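Local coordinates for protein mannan endo-1,4-beta-mannosidase (Bacillus subtilis, PDB 3CBW) that hydrolyses internal beta-1,4-mannosidic linkages in mannan, galactomannan and glucomannan, so taking part in glucomannan breakdown, at residues 25-29 and 340-344; 40-46 and 301-307; 69-73 and 102-108. The protein carries 3 engineered substitutions. All blocks are in the same frame, centred on the assembly; numbering follows the deposited sequence.

Contact 1: residues 25-29 and 340-344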
# COMPACT_ATOMS: atom_id res chain seq x y z
N THR A 25 -14.50 2.82 11.61
CA THR A 25 -13.94 3.76 12.58
C THR A 25 -12.55 4.21 12.17
O THR A 25 -12.25 5.40 12.14
CB THR A 25 -13.93 3.13 13.96
OG1 THR A 25 -15.29 2.95 14.37
CG2 THR A 25 -13.21 4.02 14.96
N VAL A 26 -11.70 3.25 11.81
CA VAL A 26 -10.34 3.56 11.41
C VAL A 26 -10.33 4.44 10.16
O VAL A 26 -9.56 5.40 10.08
CB VAL A 26 -9.52 2.27 11.20
CG1 VAL A 26 -8.22 2.53 10.43
CG2 VAL A 26 -9.23 1.63 12.55
N MET A 27 -11.19 4.14 9.19
CA MET A 27 -11.20 4.94 7.97
C MET A 27 -11.58 6.39 8.26
O MET A 27 -10.95 7.32 7.75
CB MET A 27 -12.16 4.35 6.93
CG MET A 27 -12.09 5.05 5.58
SD MET A 27 -10.47 4.90 4.72
CE MET A 27 -10.11 6.65 4.41
N ASN A 28 -12.63 6.60 9.05
CA ASN A 28 -13.03 7.95 9.40
C ASN A 28 -11.93 8.67 10.18
O ASN A 28 -11.66 9.86 9.97
CB ASN A 28 -14.35 7.95 10.19
CG ASN A 28 -14.92 9.34 10.33
OD1 ASN A 28 -15.00 10.08 9.36
ND2 ASN A 28 -15.32 9.70 11.54
N TRP A 29 -11.31 7.96 11.11
CA TRP A 29 -10.21 8.51 11.90
C TRP A 29 -9.03 8.92 11.00
O TRP A 29 -8.51 10.03 11.12
CB TRP A 29 -9.82 7.50 12.96
CG TRP A 29 -8.74 7.92 13.90
CD1 TRP A 29 -8.88 8.61 15.07
CD2 TRP A 29 -7.34 7.66 13.76
NE1 TRP A 29 -7.66 8.79 15.67
CE2 TRP A 29 -6.70 8.20 14.89
CE3 TRP A 29 -6.56 6.98 12.80
CZ2 TRP A 29 -5.31 8.13 15.07
CZ3 TRP A 29 -5.20 6.90 12.98
CH2 TRP A 29 -4.58 7.47 14.11
N LEU A 340 -10.46 6.15 21.50
CA LEU A 340 -9.80 6.54 20.27
C LEU A 340 -9.22 7.93 20.45
O LEU A 340 -9.85 8.78 21.09
CB LEU A 340 -10.81 6.54 19.14
CG LEU A 340 -10.29 6.78 17.73
CD1 LEU A 340 -9.26 5.72 17.34
CD2 LEU A 340 -11.47 6.78 16.77
N THR A 341 -8.02 8.18 19.91
CA THR A 341 -7.51 9.55 19.92
C THR A 341 -8.40 10.43 19.02
O THR A 341 -9.08 9.91 18.13
CB THR A 341 -6.03 9.64 19.50
OG1 THR A 341 -5.87 9.10 18.18
CG2 THR A 341 -5.12 8.89 20.50
N PRO A 342 -8.43 11.75 19.27
CA PRO A 342 -9.46 12.62 18.71
C PRO A 342 -9.63 12.63 17.20
O PRO A 342 -8.65 12.60 16.43
CB PRO A 342 -9.04 14.01 19.18
CG PRO A 342 -8.32 13.76 20.45
CD PRO A 342 -7.54 12.50 20.18
N ILE A 343 -10.89 12.66 16.79
CA ILE A 343 -11.26 12.98 15.43
C ILE A 343 -11.60 14.46 15.41
O ILE A 343 -12.58 14.89 16.03
CB ILE A 343 -12.44 12.10 14.96
CG1 ILE A 343 -12.00 10.63 14.91
CG2 ILE A 343 -12.95 12.57 13.60
CD1 ILE A 343 -13.11 9.62 14.59
N VAL A 344 -10.75 15.24 14.74
CA VAL A 344 -10.94 16.69 14.64
C VAL A 344 -11.64 16.99 13.31
O VAL A 344 -11.24 16.48 12.27
CB VAL A 344 -9.58 17.44 14.70
CG1 VAL A 344 -9.79 18.95 14.63
CG2 VAL A 344 -8.79 17.07 15.96
O HOH W 1 -8.46 11.50 13.44
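Trp29, on helix 21-32, carries this surface contact between the helix that precedes the first strand of a TIM barrel and the C-terminal tail. Leu340 lays CD1 over a face of the indole, 3.9 Å from the centroid of the five-membered ring, a CH-pi contact. Its other methyl, CD2, slides past Thr25 CG2 at 3.7 Å, so the leucine sits between the tryptophan and a threonine one helical turn earlier. From the same tail Ile343 brings CG1 to 3.7 Å from Trp29 CD1, while its CD1 reaches the amide of Asn28, whose OD1 is taken by Val12 N. The indole N-H is shared: Trp29 NE1 makes weak, bent bonds to Thr341 O and Thr341 OG1, each 3.1 Å long. CG of Trp29 stands anti to the backbone N (chi1 -178°), which carries the ring off the helix to the tail. Further out, Ile334 O and Arg36 NH2 also bond Thr341 OG1 and so help set the hydroxyl beside the indole; Arg36 NH2 holds Pro342 O as well. One water finishes the joint, 2.7 Å from Trp29 O and 3.2 Å from Pro342 O.

Contact 2: residues 40-46 and 301-307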
# COMPACT_ATOMS: atom_id res chain seq x y z
N ARG A 40 -0.38 13.76 13.08
CA ARG A 40 -1.26 13.79 11.92
C ARG A 40 -0.74 13.03 10.70
O ARG A 40 -1.40 13.00 9.66
CB ARG A 40 -1.62 15.23 11.54
CG ARG A 40 -0.43 16.16 11.39
CD ARG A 40 -0.91 17.57 11.10
NE ARG A 40 -1.32 17.72 9.71
CZ ARG A 40 -1.74 18.85 9.18
NH1 ARG A 40 -1.88 19.94 9.94
NH2 ARG A 40 -2.03 18.91 7.88
N VAL A 41 0.44 12.42 10.83
CA VAL A 41 1.02 11.60 9.77
C VAL A 41 1.51 10.31 10.40
O VAL A 41 2.45 10.33 11.19
CB VAL A 41 2.21 12.29 9.05
CG1 VAL A 41 2.72 11.41 7.91
CG2 VAL A 41 1.82 13.65 8.50
N LEU A 42 0.87 9.19 10.06
CA LEU A 42 1.33 7.91 10.58
C LEU A 42 2.67 7.53 9.97
O LEU A 42 2.85 7.61 8.77
CB LEU A 42 0.32 6.79 10.30
CG LEU A 42 -0.78 6.58 11.34
CD1 LEU A 42 -1.70 7.78 11.39
CD2 LEU A 42 -1.57 5.33 11.02
N SER A 43 3.60 7.08 10.81
CA SER A 43 4.81 6.45 10.32
C SER A 43 4.51 5.03 9.83
O SER A 43 3.50 4.43 10.20
CB SER A 43 5.86 6.43 11.41
OG SER A 43 5.36 5.72 12.53
N GLY A 44 5.40 4.50 9.01
CA GLY A 44 5.20 3.19 8.43
C GLY A 44 6.49 2.63 7.94
O GLY A 44 7.40 3.36 7.53
N ALA A 45 6.56 1.31 7.95
CA ALA A 45 7.71 0.59 7.41
C ALA A 45 7.28 -0.71 6.78
O ALA A 45 6.38 -1.38 7.27
CB ALA A 45 8.71 0.31 8.50
N PHE A 46 7.95 -1.07 5.69
CA PHE A 46 7.79 -2.37 5.06
C PHE A 46 8.58 -3.42 5.84
O PHE A 46 9.77 -3.24 6.09
CB PHE A 46 8.29 -2.31 3.62
CG PHE A 46 8.12 -3.59 2.86
CD1 PHE A 46 6.87 -4.21 2.75
CD2 PHE A 46 9.21 -4.17 2.21
CE1 PHE A 46 6.70 -5.38 2.02
CE2 PHE A 46 9.05 -5.34 1.47
CZ PHE A 46 7.79 -5.94 1.37
N THR A 301 -1.04 14.70 3.65
CA THR A 301 -0.49 13.35 3.85
C THR A 301 -0.95 12.77 5.19
O THR A 301 -0.77 13.38 6.25
CB THR A 301 1.04 13.39 3.85
OG1 THR A 301 1.50 13.90 2.60
CG2 THR A 301 1.62 12.00 4.06
N ILE A 302 -1.53 11.57 5.14
CA ILE A 302 -1.97 10.90 6.36
C ILE A 302 -1.03 9.80 6.85
O ILE A 302 -1.11 9.40 8.00
CB ILE A 302 -3.42 10.35 6.26
CG1 ILE A 302 -3.54 9.25 5.19
CG2 ILE A 302 -4.40 11.51 6.03
CD1 ILE A 302 -4.81 8.42 5.34
N TYR A 303 -0.15 9.30 5.99
CA TYR A 303 0.85 8.32 6.40
C TYR A 303 1.97 8.26 5.39
O TYR A 303 1.83 8.70 4.25
CB TYR A 303 0.25 6.93 6.65
CG TYR A 303 -0.06 6.00 5.48
CD1 TYR A 303 0.96 5.26 4.87
CD2 TYR A 303 -1.37 5.73 5.11
CE1 TYR A 303 0.66 4.33 3.85
CE2 TYR A 303 -1.67 4.81 4.12
CZ TYR A 303 -0.65 4.11 3.50
OH TYR A 303 -0.96 3.19 2.53
N PHE A 304 3.11 7.73 5.83
CA PHE A 304 4.17 7.30 4.91
C PHE A 304 4.56 5.87 5.24
O PHE A 304 4.42 5.43 6.39
CB PHE A 304 5.39 8.22 4.97
CG PHE A 304 6.14 8.18 6.28
CD1 PHE A 304 7.11 7.21 6.52
CD2 PHE A 304 5.87 9.12 7.27
CE1 PHE A 304 7.79 7.17 7.73
CE2 PHE A 304 6.55 9.09 8.48
CZ PHE A 304 7.51 8.12 8.71
N LEU A 305 5.05 5.14 4.23
CA LEU A 305 5.54 3.78 4.43
C LEU A 305 6.91 3.69 3.80
O LEU A 305 7.04 3.61 2.57
CB LEU A 305 4.59 2.73 3.82
CG LEU A 305 4.99 1.27 4.06
CD1 LEU A 305 4.20 0.70 5.21
CD2 LEU A 305 4.82 0.39 2.82
N ALA A 306 7.94 3.78 4.63
CA ALA A 306 9.30 3.68 4.14
C ALA A 306 9.62 2.23 3.87
O ALA A 306 9.18 1.34 4.60
CB ALA A 306 10.27 4.29 5.13
N TRP A 307 10.39 1.97 2.82
CA TRP A 307 10.76 0.59 2.53
C TRP A 307 11.83 0.09 3.52
O TRP A 307 12.28 0.83 4.39
CB TRP A 307 11.20 0.45 1.07
CG TRP A 307 10.74 -0.82 0.40
CD1 TRP A 307 11.53 -1.83 -0.09
CD2 TRP A 307 9.38 -1.21 0.15
NE1 TRP A 307 10.74 -2.82 -0.63
CE2 TRP A 307 9.42 -2.47 -0.51
CE3 TRP A 307 8.13 -0.63 0.42
CZ2 TRP A 307 8.27 -3.15 -0.91
CZ3 TRP A 307 6.98 -1.33 0.03
CH2 TRP A 307 7.06 -2.56 -0.64
O HOH W 2 -1.65 15.39 8.07
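This is a buried pairing of parallel strands that closes the TIM barrel: strand 41-49, the first of the barrel, lies against strand 301-306, the last. Four backbone bonds stitch them, Leu42 N to Ile302 O, Phe304 N to Leu42 O, Ala306 N to Gly44 O and Phe46 N to Ala306 O. Between the two pairs the regular pattern lapses, since Gly44 N lies close to Phe304 O at too poor an angle to bond. A side chain at Gly44 would run into that same oxygen, so glycine lets the strands come to 4.1 Å between Gly44 CA and Leu305 CA. Phe304 has its CG between the backbone N and carbonyl carbon (chi1 67°), which folds the ring back over the neighbouring strand; Ser43 CA sits over one face and Val41 CG1 meets the edge, 3.9 Å from Phe304 CD2. At the C-terminal end, Phe46 and Trp307 point the same way in an offset stack, centroids 3.7 Å apart and planes at 14°. Trp307 probably binds substrate, as in relatives, and its indole lies beside Glu275, the likely nucleophile. At the other end a water joins Arg40 O, Arg40 NE and Thr301 O, while Arg40 NH2 bonds Pro299 O. Helix 287-297 packs on Val41, Thr301 and Ala306, while Ile72 of strand 72-79 touches Leu42, Tyr303 and Leu305.

Contact 3: residues 69-73 and 102-108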
# COMPACT_ATOMS: atom_id res chain seq x y z
N SER A 69 8.18 2.98 17.31
CA SER A 69 7.90 1.98 16.28
C SER A 69 6.97 2.55 15.21
O SER A 69 6.13 3.40 15.53
CB SER A 69 7.26 0.73 16.88
OG SER A 69 8.11 0.14 17.85
N PRO A 70 7.08 2.07 13.96
CA PRO A 70 6.18 2.59 12.92
C PRO A 70 4.72 2.28 13.24
O PRO A 70 4.40 1.18 13.72
CB PRO A 70 6.62 1.84 11.65
CG PRO A 70 7.39 0.64 12.14
CD PRO A 70 8.03 1.07 13.43
N ALA A 71 3.84 3.25 13.01
CA ALA A 71 2.41 3.00 13.18
C ALA A 71 1.88 1.92 12.24
O ALA A 71 1.06 1.09 12.64
CB ALA A 71 1.61 4.28 13.04
N ILE A 72 2.36 1.92 10.99
CA ILE A 72 1.95 0.97 9.98
C ILE A 72 3.08 -0.01 9.68
O ILE A 72 4.24 0.39 9.56
CB ILE A 72 1.55 1.71 8.70
CG1 ILE A 72 0.33 2.59 8.97
CG2 ILE A 72 1.28 0.72 7.54
CD1 ILE A 72 0.07 3.62 7.90
N TYR A 73 2.74 -1.30 9.60
CA TYR A 73 3.74 -2.31 9.26
C TYR A 73 3.25 -3.09 8.06
O TYR A 73 2.12 -3.58 8.05
CB TYR A 73 4.05 -3.22 10.43
CG TYR A 73 5.45 -3.79 10.40
CD1 TYR A 73 6.56 -2.96 10.38
CD2 TYR A 73 5.66 -5.17 10.45
CE1 TYR A 73 7.85 -3.47 10.37
CE2 TYR A 73 6.97 -5.70 10.45
CZ TYR A 73 8.05 -4.84 10.42
OH TYR A 73 9.34 -5.33 10.45
N TYR A 102 0.28 -6.76 15.40
CA TYR A 102 0.61 -5.35 15.25
C TYR A 102 -0.60 -4.48 15.53
O TYR A 102 -0.49 -3.47 16.25
CB TYR A 102 1.20 -5.03 13.86
CG TYR A 102 2.30 -3.99 13.93
CD1 TYR A 102 2.05 -2.66 13.63
CD2 TYR A 102 3.59 -4.35 14.32
CE1 TYR A 102 3.05 -1.70 13.72
CE2 TYR A 102 4.60 -3.40 14.40
CZ TYR A 102 4.33 -2.08 14.10
OH TYR A 102 5.34 -1.16 14.21
N TRP A 103 -1.76 -4.88 15.00
CA TRP A 103 -3.02 -4.21 15.30
C TRP A 103 -3.37 -4.27 16.79
O TRP A 103 -3.71 -3.24 17.40
CB TRP A 103 -4.16 -4.81 14.47
CG TRP A 103 -5.52 -4.36 14.93
CD1 TRP A 103 -6.42 -5.08 15.66
CD2 TRP A 103 -6.10 -3.07 14.73
NE1 TRP A 103 -7.54 -4.32 15.91
CE2 TRP A 103 -7.37 -3.08 15.35
CE3 TRP A 103 -5.68 -1.90 14.07
CZ2 TRP A 103 -8.21 -1.98 15.35
CZ3 TRP A 103 -6.53 -0.81 14.07
CH2 TRP A 103 -7.78 -0.86 14.70
N LYS A 104 -3.29 -5.47 17.37
CA LYS A 104 -3.55 -5.64 18.80
C LYS A 104 -2.70 -4.69 19.65
O LYS A 104 -3.18 -4.15 20.65
CB LYS A 104 -3.26 -7.10 19.20
CG LYS A 104 -3.37 -7.42 20.68
CD LYS A 104 -4.81 -7.45 21.17
CE LYS A 104 -4.91 -8.05 22.57
NZ LYS A 104 -4.74 -9.54 22.54
N ASN A 105 -1.46 -4.48 19.22
CA ASN A 105 -0.50 -3.69 19.97
C ASN A 105 -0.36 -2.24 19.52
O ASN A 105 0.62 -1.56 19.85
CB ASN A 105 0.84 -4.40 20.01
CG ASN A 105 0.79 -5.63 20.87
OD1 ASN A 105 0.48 -5.57 22.05
ND2 ASN A 105 1.09 -6.77 20.27
N GLY A 106 -1.35 -1.75 18.77
CA GLY A 106 -1.48 -0.31 18.56
C GLY A 106 -1.01 0.25 17.22
O GLY A 106 -0.84 1.46 17.10
N GLY A 107 -0.80 -0.61 16.23
CA GLY A 107 -0.49 -0.16 14.87
C GLY A 107 -1.55 -0.64 13.89
O GLY A 107 -2.64 -1.06 14.30
N ILE A 108 -1.24 -0.56 12.60
CA ILE A 108 -2.16 -0.98 11.54
C ILE A 108 -1.35 -1.73 10.47
O ILE A 108 -0.29 -1.27 10.05
CB ILE A 108 -2.86 0.22 10.84
CG1 ILE A 108 -3.67 1.08 11.81
CG2 ILE A 108 -3.77 -0.25 9.70
CD1 ILE A 108 -4.12 2.41 11.19
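A beta-alpha-beta unit of the barrel, strand 72-79, helix 96-104 and strand 108-114, is tied together here where both strands begin. The parallel strands pair through Ile108 N to Ala71 O at 2.8 Å and Tyr73 N to Ile108 O at 3.1 Å. Tyr102, in the last turn of the helix, reaches over to the start of strand 72-79. Its OH donates to Pro70 O at 2.6 Å, in the carbonyl plane and on a lone pair, while Pro70 CG lies 3.4 Å from the same OH. Tyr73 CB stands over the centre of the Tyr102 ring, 3.7 Å from its centroid; the Tyr73 ring, slid well aside, leads away to Ser55 and Ala59, which bond its hydroxyl. A Schellman motif ends the helix, Gly106 N bonding Trp103 O and Gly107 N bonding Tyr102 O, with Gly106 at positive phi. A side chain at Gly107 would collide with Ala71 O. A phenylalanine in place of Tyr102 lacks the hydroxyl and would probably leave Pro70 O without its donor. The ring thus works in two ways, its face gripping by CH-pi contact and its hydroxyl satisfying a buried carbonyl just before the strand.

Overall arrangement
Contacts 2 and 3 are buried and share one sheet, in which strands 41-49 and 72-79 are neighbours: Ser43 of contact 2 probably bonds Ala71 and Ile72 of contact 3, and Tyr303 packs on Ile72. Contact 1 lies at the surface, its centre about 20 Å from that of the chain. Backbone bonds between strands hold contact 2 and part of contact 3, where a tyrosine adds a helix to the pairing; contact 1 relies on side-chain packing, weak indole bonds and a bridging water. Even so, helix 21-32 links it to the interior: Trp29 touches Leu42 of contact 2, and Val26 packs against Trp103 and Ile108 of contact 3.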